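Local structure of probable tautomerase HP_0924 (Helicobacter pylori, 3M21) at residues Q21-E24 against G25-L29; N35-K38 against A39-V42; S59-H62 against L63-N67. The protein is a probable tautomerase of the MIF clan, a small beta-alpha-beta protein whose assembly contains six copies of the chain. One frame throughout, in Å; residues are numbered along the deposited sequence.

Contact 1: Q21-E24 against G25-L29; sequences QLIE and GVSDL
The carbonyl plane of I23 is approached by S27 from both of its faces: the backbone N comes from one and the hydroxyl OG from the other, each tilted about 30° out of the plane. The residues lie one turn apart on helix 16-34, the helix of the beta-alpha-beta unit formed with strands 2-7 and 42-47. S27 N donates to I23 O at 3.1 Å, and S27 OG donates to the same oxygen at 2.7 Å. The torsion that allows this sets OG beside the backbone N and anti to the carbonyl carbon (chi1 -62°), turning the hydroxyl back toward the preceding turn. Serine suits this buried site: its hydroxyl finds its acceptor within the helix, in I23 O, and it is small enough to pack against V43 of strand 42-47 and G57 of the third subunit. Regular helical bonds continue on both sides, with V26 N reaching L22 O at 2.9 Å in a nearly straight bond. V26 and L22 face the sheet with their branched hydrocarbon ends, V26 on I3 and I5, L22 on L7 and I45, while both also meet the second subunit. Close to L22 O, V26 CG2 lies 3.5 Å away. Without a side chain, G25 leaves Q21 O, which accepts from G25 N, bordered by its bare CA at 3.4 Å. On the outer side, D28 N donates to E24 O at 2.8 Å, and the D28 carboxylate folds back on that same oxygen. Two acceptors meeting there are probably eased by the N-H bond and by a weak, long ion pair from D28 OD1 to K38 NZ. In this meeting D28 OD2 stands 3.1 Å from E24 O.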
loop_
_atom_site.group_PDB
_atom_site.type_symbol
_atom_site.label_atom_id
_atom_site.label_comp_id
_atom_site.label_asym_id
_atom_site.label_seq_id
_atom_site.Cartn_x
_atom_site.Cartn_y
_atom_site.Cartn_z
ATOM N N GLN F 21 -11.515 11.672 13.923
ATOM C CA GLN F 21 -10.582 11.708 15.047
ATOM C C GLN F 21 -9.245 11.057 14.662
ATOM O O GLN F 21 -8.192 11.459 15.149
ATOM C CB GLN F 21 -11.153 10.960 16.256
ATOM C CG GLN F 21 -12.391 11.582 16.900
ATOM C CD GLN F 21 -13.108 10.606 17.833
ATOM O OE1 GLN F 21 -12.493 10.009 18.717
ATOM N NE2 GLN F 21 -14.413 10.445 17.636
ATOM N N LEU F 22 -9.294 10.042 13.803
ATOM C CA LEU F 22 -8.076 9.359 13.369
ATOM C C LEU F 22 -7.282 10.267 12.439
ATOM O O LEU F 22 -6.057 10.359 12.540
ATOM C CB LEU F 22 -8.422 8.037 12.665
ATOM C CG LEU F 22 -8.967 6.919 13.569
ATOM C CD1 LEU F 22 -9.403 5.723 12.743
ATOM C CD2 LEU F 22 -7.895 6.516 14.573
ATOM N N ILE F 23 -7.994 10.940 11.539
ATOM C CA ILE F 23 -7.371 11.858 10.594
ATOM C C ILE F 23 -6.665 12.982 11.351
ATOM O O ILE F 23 -5.508 13.295 11.072
ATOM C CB ILE F 23 -8.415 12.445 9.627
ATOM C CG1 ILE F 23 -8.878 11.349 8.655
ATOM C CG2 ILE F 23 -7.823 13.629 8.856
ATOM C CD1 ILE F 23 -10.050 11.760 7.756
ATOM N N GLU F 24 -7.349 13.569 12.330
ATOM C CA GLU F 24 -6.755 14.648 13.111
ATOM C C GLU F 24 -5.652 14.116 14.027
ATOM O O GLU F 24 -4.605 14.745 14.178
ATOM C CB GLU F 24 -7.832 15.349 13.942
ATOM C CG GLU F 24 -8.945 15.962 13.107
ATOM C CD GLU F 24 -10.102 16.444 13.961
ATOM O OE1 GLU F 24 -9.879 17.316 14.822
ATOM O OE2 GLU F 24 -11.228 15.947 13.772
ATOM N N GLY F 25 -5.892 12.958 14.631
ATOM C CA GLY F 25 -4.905 12.371 15.522
ATOM C C GLY F 25 -3.574 12.106 14.837
ATOM O O GLY F 25 -2.513 12.500 15.327
ATOM N N VAL F 26 -3.621 11.434 13.694
ATOM C CA VAL F 26 -2.399 11.136 12.960
ATOM C C VAL F 26 -1.735 12.415 12.465
ATOM O O VAL F 26 -0.517 12.547 12.521
ATOM C CB VAL F 26 -2.682 10.209 11.747
ATOM C CG1 VAL F 26 -1.509 10.237 10.780
ATOM C CG2 VAL F 26 -2.924 8.794 12.231
ATOM N N SER F 27 -2.539 13.355 11.978
ATOM C CA SER F 27 -2.006 14.611 11.479
ATOM C C SER F 27 -1.279 15.365 12.593
ATOM O O SER F 27 -0.153 15.819 12.399
ATOM C CB SER F 27 -3.127 15.473 10.897
ATOM O OG SER F 27 -3.746 14.815 9.797
ATOM N N ASP F 28 -1.905 15.490 13.762
ATOM C CA ASP F 28 -1.250 16.189 14.866
ATOM C C ASP F 28 0.051 15.483 15.237
ATOM O O ASP F 28 1.060 16.136 15.503
ATOM C CB ASP F 28 -2.164 16.262 16.095
ATOM C CG ASP F 28 -3.406 17.101 15.854
ATOM O OD1 ASP F 28 -3.336 18.063 15.059
ATOM O OD2 ASP F 28 -4.454 16.810 16.467
ATOM N N LEU F 29 0.024 14.151 15.253
ATOM C CA LEU F 29 1.209 13.367 15.589
ATOM C C LEU F 29 2.388 13.733 14.684
ATOM O O LEU F 29 3.510 13.904 15.154
ATOM C CB LEU F 29 0.922 11.868 15.460
ATOM C CG LEU F 29 2.109 10.936 15.752
ATOM C CD1 LEU F 29 2.448 11.017 17.238
ATOM C CD2 LEU F 29 1.770 9.487 15.378
#

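Contact 2: N35-K38 against A39-V42; sequences NKNK and ASIV
N37 O is gripped twice by S40, whose hydroxyl OG lies 2.8 Å away and whose backbone N lies 3.2 Å away. Both donors come from the same face of the N37 carbonyl plane, but not equally well. OG is tilted 21° from that plane, whereas the N-H stands well above it and makes a bent bond, so the hydroxyl supplies the better-directed contact. The side-chain torsion explains it: S40 OG sits between the backbone N and the carbonyl carbon (chi1 70°), where it points back along the chain to N37. The next residue repeats the reach, I41 N donating to K38 O at 2.9 Å, again from above the carbonyl plane. Two overlapping turns thus wind the connection between helix 16-34 and strand 42-47. N35, the first residue past the helix, leaves helical geometry with a positive phi (54°), a conformation asparagine adopts readily.

I41 supplies the hydrophobic part of the loop. Its CG1 lies against both turn oxygens, 3.3 Å from N37 O and 3.4 Å from K38 O, while CD1 reaches K38 CA at 3.8 Å. Isoleucine suits this place through its length and apolar character: it covers the turn oxygens and still packs on M30 of the helix and I3 of strand 2-7. The K38 side chain lies on V31 of the helix. K36 runs to the subunit interface, where NZ forms a salt bridge with E10 of the second subunit. V42 then starts the strand and continues the sheet antiparallel into the third subunit.

The chemistry implies a turn held by two backbone bonds from residue i+3 to residue i, with the serine hydroxyl added to the first, while K36 spends its charge on E10 of the second subunit.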
loop_
_atom_site.group_PDB
_atom_site.type_symbol
_atom_site.label_atom_id
_atom_site.label_comp_id
_atom_site.label_asym_id
_atom_site.label_seq_id
_atom_site.Cartn_x
_atom_site.Cartn_y
_atom_site.Cartn_z
ATOM N N ASN F 35 7.325 18.274 12.908
ATOM C CA ASN F 35 6.944 19.615 12.470
ATOM C C ASN F 35 6.559 19.603 10.991
ATOM O O ASN F 35 6.715 20.603 10.293
ATOM C CB ASN F 35 8.099 20.603 12.695
ATOM C CG ASN F 35 8.440 20.787 14.164
ATOM O OD1 ASN F 35 7.629 21.294 14.944
ATOM N ND2 ASN F 35 9.645 20.375 14.551
ATOM N N LYS F 36 6.068 18.462 10.516
ATOM C CA LYS F 36 5.654 18.326 9.123
ATOM C C LYS F 36 4.544 19.338 8.834
ATOM O O LYS F 36 3.835 19.770 9.745
ATOM C CB LYS F 36 5.141 16.907 8.859
ATOM C CG LYS F 36 6.122 15.792 9.221
ATOM C CD LYS F 36 6.982 15.340 8.041
ATOM C CE LYS F 36 7.991 16.390 7.614
ATOM N NZ LYS F 36 8.935 15.843 6.598
ATOM N N ASN F 37 4.396 19.717 7.569
ATOM C CA ASN F 37 3.362 20.672 7.184
ATOM C C ASN F 37 1.989 20.003 7.212
ATOM O O ASN F 37 1.754 19.021 6.511
ATOM C CB ASN F 37 3.651 21.223 5.783
ATOM C CG ASN F 37 2.621 22.245 5.331
ATOM O OD1 ASN F 37 2.338 23.215 6.037
ATOM N ND2 ASN F 37 2.065 22.037 4.144
ATOM N N LYS F 38 1.087 20.543 8.030
ATOM C CA LYS F 38 -0.263 20.003 8.161
ATOM C C LYS F 38 -0.970 19.865 6.821
ATOM O O LYS F 38 -1.500 18.803 6.496
ATOM C CB LYS F 38 -1.112 20.898 9.070
ATOM C CG LYS F 38 -0.694 20.903 10.529
ATOM C CD LYS F 38 -1.618 21.777 11.371
ATOM C CE LYS F 38 -1.184 21.798 12.833
ATOM N NZ LYS F 38 -1.286 20.454 13.477
ATOM N N ALA F 39 -0.966 20.945 6.048
ATOM C CA ALA F 39 -1.630 20.978 4.751
ATOM C C ALA F 39 -1.223 19.858 3.798
ATOM O O ALA F 39 -2.033 19.416 2.985
ATOM C CB ALA F 39 -1.399 22.331 4.093
ATOM N N SER F 40 0.020 19.395 3.901
ATOM C CA SER F 40 0.512 18.339 3.014
ATOM C C SER F 40 0.203 16.926 3.504
ATOM O O SER F 40 0.466 15.949 2.800
ATOM C CB SER F 40 2.026 18.472 2.827
ATOM O OG SER F 40 2.709 18.138 4.023
ATOM N N ILE F 41 -0.368 16.810 4.696
ATOM C CA ILE F 41 -0.665 15.493 5.248
ATOM C C ILE F 41 -1.895 14.815 4.669
ATOM O O ILE F 41 -3.013 15.314 4.799
ATOM C CB ILE F 41 -0.833 15.548 6.774
ATOM C CG1 ILE F 41 0.430 16.134 7.412
ATOM C CG2 ILE F 41 -1.071 14.150 7.323
ATOM C CD1 ILE F 41 0.325 16.310 8.909
ATOM N N VAL F 42 -1.678 13.662 4.042
ATOM C CA VAL F 42 -2.766 12.890 3.456
ATOM C C VAL F 42 -2.954 11.642 4.293
ATOM O O VAL F 42 -1.984 10.973 4.656
ATOM C CB VAL F 42 -2.439 12.466 2.011
ATOM C CG1 VAL F 42 -3.526 11.544 1.474
ATOM C CG2 VAL F 42 -2.313 13.700 1.133
#

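Contact 3: S59-H62 against L63-N67; sequences SVHH and LRQKN
Backbone hydrogen bonds set the frame, with L63 N donating to S59 O at 3.1 Å in its carbonyl plane and R64 N to V60 O at 2.9 Å. They wind the short C-terminal helix 60-63, for which S59 is the N-cap. Serine suits that post because its OG can take up an amide at the helix start, here H62 N, although this capping bond is weak. The chain then leaves by a type I beta turn from L63 to K66, and Q65 N donates to H62 O at 3.1 Å from well above the carbonyl plane.

Among side-chain polar contacts, Q65 NE2 donates to H61 O at 3.3 Å. The oxygen lies close to the plane of the Q65 amide, and the chain reaches it by bending at chi2 (-56°), which brings the amide back over the preceding turn. That nitrogen also rests over one face of the H61 ring, toward its rim, with ring and amide planes 59° apart. R64 sends its polar end outside the segment: NH1 bonds to P9 O and NH2 to V8 O, tying the tail to the loop after strand 2-7. S59 N in turn donates to Q20 of the fifth subunit.

Van der Waals contact comes from L63 and from V60 with R64. L63 CG is a carbon lying against the carbonyl oxygen S59 O, 3.5 Å away, alongside the helix backbone. R64 is extended from CG to NE and crosses V60 obliquely, so that its methylenes pass the valine before the guanidinium reaches its carbonyl acceptors. The branched, compact V60 can offer a methyl to the flat group: CG1, anti to the backbone N, stands over one face of the guanidinium, 3.4 Å from R64 NE.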
loop_
_atom_site.group_PDB
_atom_site.type_symbol
_atom_site.label_atom_id
_atom_site.label_comp_id
_atom_site.label_asym_id
_atom_site.label_seq_id
_atom_site.Cartn_x
_atom_site.Cartn_y
_atom_site.Cartn_z
ATOM N N SER F 59 -8.361 -15.607 10.112
ATOM C CA SER F 59 -9.099 -14.394 9.740
ATOM C C SER F 59 -9.628 -13.730 11.014
ATOM O O SER F 59 -9.834 -14.395 12.024
ATOM C CB SER F 59 -10.271 -14.728 8.800
ATOM O OG SER F 59 -11.323 -15.385 9.497
ATOM N N VAL F 60 -9.825 -12.414 10.975
ATOM C CA VAL F 60 -10.333 -11.695 12.142
ATOM C C VAL F 60 -11.748 -12.147 12.500
ATOM O O VAL F 60 -12.154 -12.082 13.663
ATOM C CB VAL F 60 -10.309 -10.156 11.918
ATOM C CG1 VAL F 60 -11.035 -9.442 13.053
ATOM C CG2 VAL F 60 -8.859 -9.669 11.860
ATOM N N HIS F 61 -12.496 -12.623 11.505
ATOM C CA HIS F 61 -13.859 -13.095 11.760
ATOM C C HIS F 61 -13.766 -14.264 12.743
ATOM O O HIS F 61 -14.534 -14.359 13.707
ATOM C CB HIS F 61 -14.521 -13.564 10.453
ATOM C CG HIS F 61 -15.856 -14.218 10.649
ATOM N ND1 HIS F 61 -16.961 -13.537 11.117
ATOM C CD2 HIS F 61 -16.264 -15.492 10.436
ATOM C CE1 HIS F 61 -17.991 -14.363 11.183
ATOM N NE2 HIS F 61 -17.595 -15.555 10.775
ATOM N N HIS F 62 -12.795 -15.136 12.492
ATOM C CA HIS F 62 -12.567 -16.310 13.319
ATOM C C HIS F 62 -12.050 -15.929 14.702
ATOM O O HIS F 62 -12.508 -16.462 15.716
ATOM C CB HIS F 62 -11.587 -17.251 12.611
ATOM C CG HIS F 62 -11.255 -18.487 13.396
ATOM N ND1 HIS F 62 -10.231 -18.532 14.316
ATOM C CD2 HIS F 62 -11.838 -19.709 13.415
ATOM C CE1 HIS F 62 -10.194 -19.731 14.871
ATOM N NE2 HIS F 62 -11.157 -20.465 14.344
ATOM N N LEU F 63 -11.098 -15.002 14.746
ATOM C CA LEU F 63 -10.537 -14.558 16.018
ATOM C C LEU F 63 -11.590 -13.913 16.914
ATOM O O LEU F 63 -11.549 -14.052 18.131
ATOM C CB LEU F 63 -9.398 -13.559 15.780
ATOM C CG LEU F 63 -8.127 -14.104 15.120
ATOM C CD1 LEU F 63 -7.169 -12.962 14.868
ATOM C CD2 LEU F 63 -7.469 -15.156 16.017
ATOM N N ARG F 64 -12.536 -13.207 16.307
ATOM C CA ARG F 64 -13.567 -12.536 17.083
ATOM C C ARG F 64 -14.624 -13.464 17.675
ATOM O O ARG F 64 -15.508 -13.022 18.408
ATOM C CB ARG F 64 -14.218 -11.444 16.243
ATOM C CG ARG F 64 -13.314 -10.239 16.076
ATOM C CD ARG F 64 -14.020 -9.112 15.350
ATOM N NE ARG F 64 -13.154 -7.947 15.180
ATOM C CZ ARG F 64 -13.444 -6.921 14.386
ATOM N NH1 ARG F 64 -14.578 -6.927 13.693
ATOM N NH2 ARG F 64 -12.608 -5.894 14.284
ATOM N N GLN F 65 -14.528 -14.749 17.364
ATOM C CA GLN F 65 -15.467 -15.721 17.908
ATOM C C GLN F 65 -15.163 -15.865 19.392
ATOM O O GLN F 65 -16.060 -16.078 20.209
ATOM C CB GLN F 65 -15.299 -17.065 17.201
ATOM C CG GLN F 65 -15.724 -17.038 15.747
ATOM C CD GLN F 65 -17.159 -16.571 15.587
ATOM O OE1 GLN F 65 -18.053 -17.048 16.281
ATOM N NE2 GLN F 65 -17.386 -15.638 14.667
ATOM N N LYS F 66 -13.880 -15.743 19.722
ATOM C CA LYS F 66 -13.403 -15.831 21.097
ATOM C C LYS F 66 -13.298 -14.402 21.618
ATOM O O LYS F 66 -12.765 -13.523 20.940
ATOM C CB LYS F 66 -12.027 -16.511 21.126
ATOM C CG LYS F 66 -11.430 -16.760 22.510
ATOM C CD LYS F 66 -10.083 -17.452 22.356
ATOM C CE LYS F 66 -9.585 -18.091 23.640
ATOM N NZ LYS F 66 -8.355 -18.902 23.374
ATOM N N ASN F 67 -13.825 -14.170 22.815
ATOM C CA ASN F 67 -13.789 -12.848 23.426
ATOM C C ASN F 67 -12.348 -12.421 23.680
ATOM O O ASN F 67 -12.014 -11.254 23.384
ATOM C CB ASN F 67 -14.574 -12.853 24.735
#

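Overall arrangement
The three contacts follow one another along the chain. Contact 1 lies within helix 16-34, the helix of the beta-alpha-beta unit, contact 2 in the unit's connection from that helix to strand 42-47, and contact 3 at the C-terminal end. Contacts 1 and 2 have centres 11 Å apart and touch where S27 O meets I41 CD1; both also reach the second subunit. Contact 3 sits on the opposite side of the chain's centre, its centre 28 Å from contact 1 and 36 Å from contact 2, and reaches the fifth subunit. Local contacts on opposite sides of the chain's centre thus each meet other subunits of the six-chain assembly.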